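Local coordinates for ABC transporter substrate-binding protein (Streptococcus pneumoniae, PDB 4OHN) that binds histidine and probably delivers it, as the solute-binding component, to an ABC transporter for amino acid uptake, at residues Ile45-Ala50 with Ser228-Asp233. Residues are numbered along the deposited sequence; the frame is centred on the assembly and turned at random.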
ATOM      1  N   ILE A  45      11.046  -0.903  -0.075  1.00  8.70           N
ATOM      2  CA  ILE A  45      12.235  -1.643  -0.472  1.00  8.65           C
ATOM      3  C   ILE A  45      13.402  -1.196   0.413  1.00  8.73           C
ATOM      4  O   ILE A  45      14.112  -2.024   1.004  1.00  9.90           O
ATOM      5  CB  ILE A  45      12.586  -1.444  -1.964  1.00  9.75           C
ATOM      6  CG1 ILE A  45      11.401  -1.763  -2.883  1.00  9.56           C
ATOM      7  CG2 ILE A  45      13.794  -2.296  -2.326  1.00  9.92           C
ATOM      8  CD1 ILE A  45      10.862  -3.181  -2.755  1.00 12.03           C
ATOM      9  N   ASP A  46      13.585   0.109   0.536  1.00  8.19           N
ATOM     10  CA  ASP A  46      14.666   0.645   1.351  1.00  8.68           C
ATOM     11  C   ASP A  46      14.481   0.324   2.840  1.00  9.74           C
ATOM     12  O   ASP A  46      15.440  -0.069   3.522  1.00 10.81           O
ATOM     13  CB  ASP A  46      14.751   2.171   1.146  1.00  9.17           C
ATOM     14  CG  ASP A  46      15.293   2.566  -0.233  1.00 10.21           C
ATOM     15  OD1 ASP A  46      15.803   1.709  -0.986  1.00 12.66           O
ATOM     16  OD2 ASP A  46      15.207   3.772  -0.540  1.00 12.39           O
ATOM     17  N   LEU A  47      13.264   0.480   3.333  1.00  8.90           N
ATOM     18  CA  LEU A  47      13.009   0.285   4.756  1.00  8.79           C
ATOM     19  C   LEU A  47      13.174  -1.185   5.146  1.00  8.09           C
ATOM     20  O   LEU A  47      13.848  -1.489   6.141  1.00  9.17           O
ATOM     21  CB  LEU A  47      11.633   0.812   5.149  1.00  8.72           C
ATOM     22  CG  LEU A  47      11.292   0.702   6.639  1.00 11.48           C
ATOM     23  CD1 LEU A  47      12.246   1.499   7.487  1.00 12.79           C
ATOM     24  CD2 LEU A  47       9.855   1.168   6.873  1.00 11.53           C
ATOM     25  N   ALA A  48      12.613  -2.107   4.376  1.00  7.99           N
ATOM     26  CA  ALA A  48      12.741  -3.529   4.683  1.00  8.03           C
ATOM     27  C   ALA A  48      14.190  -3.980   4.571  1.00  8.23           C
ATOM     28  O   ALA A  48      14.667  -4.783   5.359  1.00  9.42           O
ATOM     29  CB  ALA A  48      11.881  -4.355   3.759  1.00  9.03           C
ATOM     30  N   THR A  49      14.902  -3.484   3.573  1.00  8.40           N
ATOM     31  CA  THR A  49      16.327  -3.809   3.430  1.00  9.08           C
ATOM     32  C   THR A  49      17.081  -3.394   4.697  1.00 10.63           C
ATOM     33  O   THR A  49      17.874  -4.167   5.257  1.00 11.10           O
ATOM     34  CB  THR A  49      16.939  -3.145   2.177  1.00  9.78           C
ATOM     35  OG1 THR A  49      16.268  -3.639   1.019  1.00 11.60           O
ATOM     36  CG2 THR A  49      18.400  -3.429   2.042  1.00 11.97           C
ATOM     37  N   ALA A  50      16.827  -2.179   5.170  1.00  9.81           N
ATOM     38  CA  ALA A  50      17.494  -1.662   6.363  1.00  9.90           C
ATOM     39  C   ALA A  50      17.093  -2.431   7.623  1.00  9.88           C
ATOM     40  O   ALA A  50      17.919  -2.673   8.499  1.00 11.84           O
ATOM     41  CB  ALA A  50      17.193  -0.182   6.532  1.00 10.63           C
ATOM     42  N   SER A 228      12.791   0.766  15.906  1.00 10.00           N
ATOM     43  CA  SER A 228      13.305   1.630  16.977  1.00 10.59           C
ATOM     44  C   SER A 228      14.718   2.130  16.698  1.00 12.22           C
ATOM     45  O   SER A 228      15.026   3.302  16.955  1.00 13.21           O
ATOM     46  CB  SER A 228      13.274   0.907  18.321  1.00 13.21           C
ATOM     47  OG  SER A 228      11.946   0.594  18.690  1.00 13.73           O
ATOM     48  N   SER A 229      15.574   1.279  16.147  1.00 10.23           N
ATOM     49  CA  SER A 229      16.932   1.685  15.791  1.00 12.84           C
ATOM     50  C   SER A 229      16.896   2.667  14.637  1.00 10.69           C
ATOM     51  O   SER A 229      17.597   3.663  14.667  1.00 11.38           O
ATOM     52  CB  SER A 229      17.793   0.460  15.365  1.00 13.52           C
ATOM     53  OG  SER A 229      18.403  -0.198  16.453  1.00 23.40           O
ATOM     54  N   LEU A 230      16.093   2.367  13.611  1.00 10.07           N
ATOM     55  CA  LEU A 230      16.104   3.162  12.387  1.00 10.13           C
ATOM     56  C   LEU A 230      15.564   4.568  12.621  1.00 10.64           C
ATOM     57  O   LEU A 230      15.977   5.499  11.934  1.00 11.07           O
ATOM     58  CB  LEU A 230      15.329   2.458  11.268  1.00  9.54           C
ATOM     59  CG  LEU A 230      15.936   1.112  10.853  1.00 10.33           C
ATOM     60  CD1 LEU A 230      15.010   0.364   9.934  1.00 14.23           C
ATOM     61  CD2 LEU A 230      17.246   1.296  10.171  1.00 12.57           C
ATOM     62  N   TYR A 231      14.693   4.738  13.603  1.00 10.80           N
ATOM     63  CA  TYR A 231      14.192   6.068  13.940  1.00 11.61           C
ATOM     64  C   TYR A 231      15.272   6.977  14.509  1.00 12.53           C
ATOM     65  O   TYR A 231      15.223   8.193  14.364  1.00 14.89           O
ATOM     66  CB  TYR A 231      13.031   5.992  14.943  1.00 12.85           C
ATOM     67  CG  TYR A 231      11.746   5.442  14.366  1.00 13.68           C
ATOM     68  CD1 TYR A 231      11.302   5.829  13.113  1.00 18.02           C
ATOM     69  CD2 TYR A 231      10.971   4.542  15.076  1.00 16.07           C
ATOM     70  CE1 TYR A 231      10.122   5.338  12.576  1.00 23.40           C
ATOM     71  CE2 TYR A 231       9.790   4.032  14.537  1.00 18.02           C
ATOM     72  CZ  TYR A 231       9.379   4.444  13.293  1.00 19.82           C
ATOM     73  OH  TYR A 231       8.205   3.968  12.732  1.00 23.12           O
ATOM     74  N   LYS A 232      16.227   6.413  15.223  1.00 12.75           N
ATOM     75  CA  LYS A 232      17.259   7.223  15.854  1.00 13.72           C
ATOM     76  C   LYS A 232      18.589   7.210  15.145  1.00 15.45           C
ATOM     77  O   LYS A 232      19.411   8.060  15.433  1.00 19.46           O
ATOM     78  CB  LYS A 232      17.433   6.840  17.312  1.00 14.85           C
ATOM     79  CG  LYS A 232      17.852   5.392  17.523  1.00 13.46           C
ATOM     80  CD  LYS A 232      18.041   5.088  19.003  1.00 14.08           C
ATOM     81  CE  LYS A 232      18.024   3.578  19.219  1.00 13.31           C
ATOM     82  NZ  LYS A 232      18.218   3.208  20.651  1.00 13.96           N
ATOM     83  N   ASP A 233      18.827   6.276  14.224  1.00 13.42           N
ATOM     84  CA  ASP A 233      20.123   6.246  13.549  1.00 16.58           C
ATOM     85  C   ASP A 233      20.200   7.073  12.271  1.00 19.52           C
ATOM     86  O   ASP A 233      21.228   7.058  11.579  1.00 22.51           O
ATOM     87  CB  ASP A 233      20.641   4.807  13.322  1.00 23.34           C
ATOM     88  CG  ASP A 233      19.814   4.012  12.356  1.00 23.22           C
ATOM     89  OD1 ASP A 233      19.009   4.579  11.584  1.00 19.21           O
ATOM     90  OD2 ASP A 233      19.966   2.758  12.375  1.00 22.76           O
TER
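Leu-230 points from helix 217-232 onto helix 43-53 and meets it with both branches of its side chain. Leu-230 CD1 lies 3.9 Å from Leu-47 CD1, and Leu-230 CD2 lies 3.9 Å from Ala-50 CB, which Leu-230 CD1 also approaches, at 4.1 Å. The fork of Leu-230 therefore reaches two residues one helical turn apart. With CG anti to its own carbonyl carbon (chi1 -63°), that fork is turned toward both; the CA atoms of Ala-50 and Leu-230 are 7.8 Å apart. Leu-47 starts off to one side of the approach, and with CG anti to the backbone N (chi1 -178°) it swings CD1 round to Leu-230. The interface is small, 119 Å² in all, but all three residues are buried. The contact joins two helices of the same lobe in the two-lobed fold of family 3 solute-binding proteins, away from the cleft; the side chain of Leu-47 lies about 14 Å from the bound histidine. Helix 235-244 adds Phe-236 against Leu-47, and Lys-235 against Ala-50 and Leu-230.

Farther out, charged partners tie the same segments to neighbouring parts. Asp-233 OD2 forms a salt bridge with Lys-54 NZ, and Asp-46 OD2 forms a salt bridge with Lys-242 NZ and a hydrogen bond with Trp-243 NE1. Within helix 43-53, Thr-49 OG1 donates to Ile-45 O at 2.7 Å, from the face of that carbonyl opposite Thr-49 N.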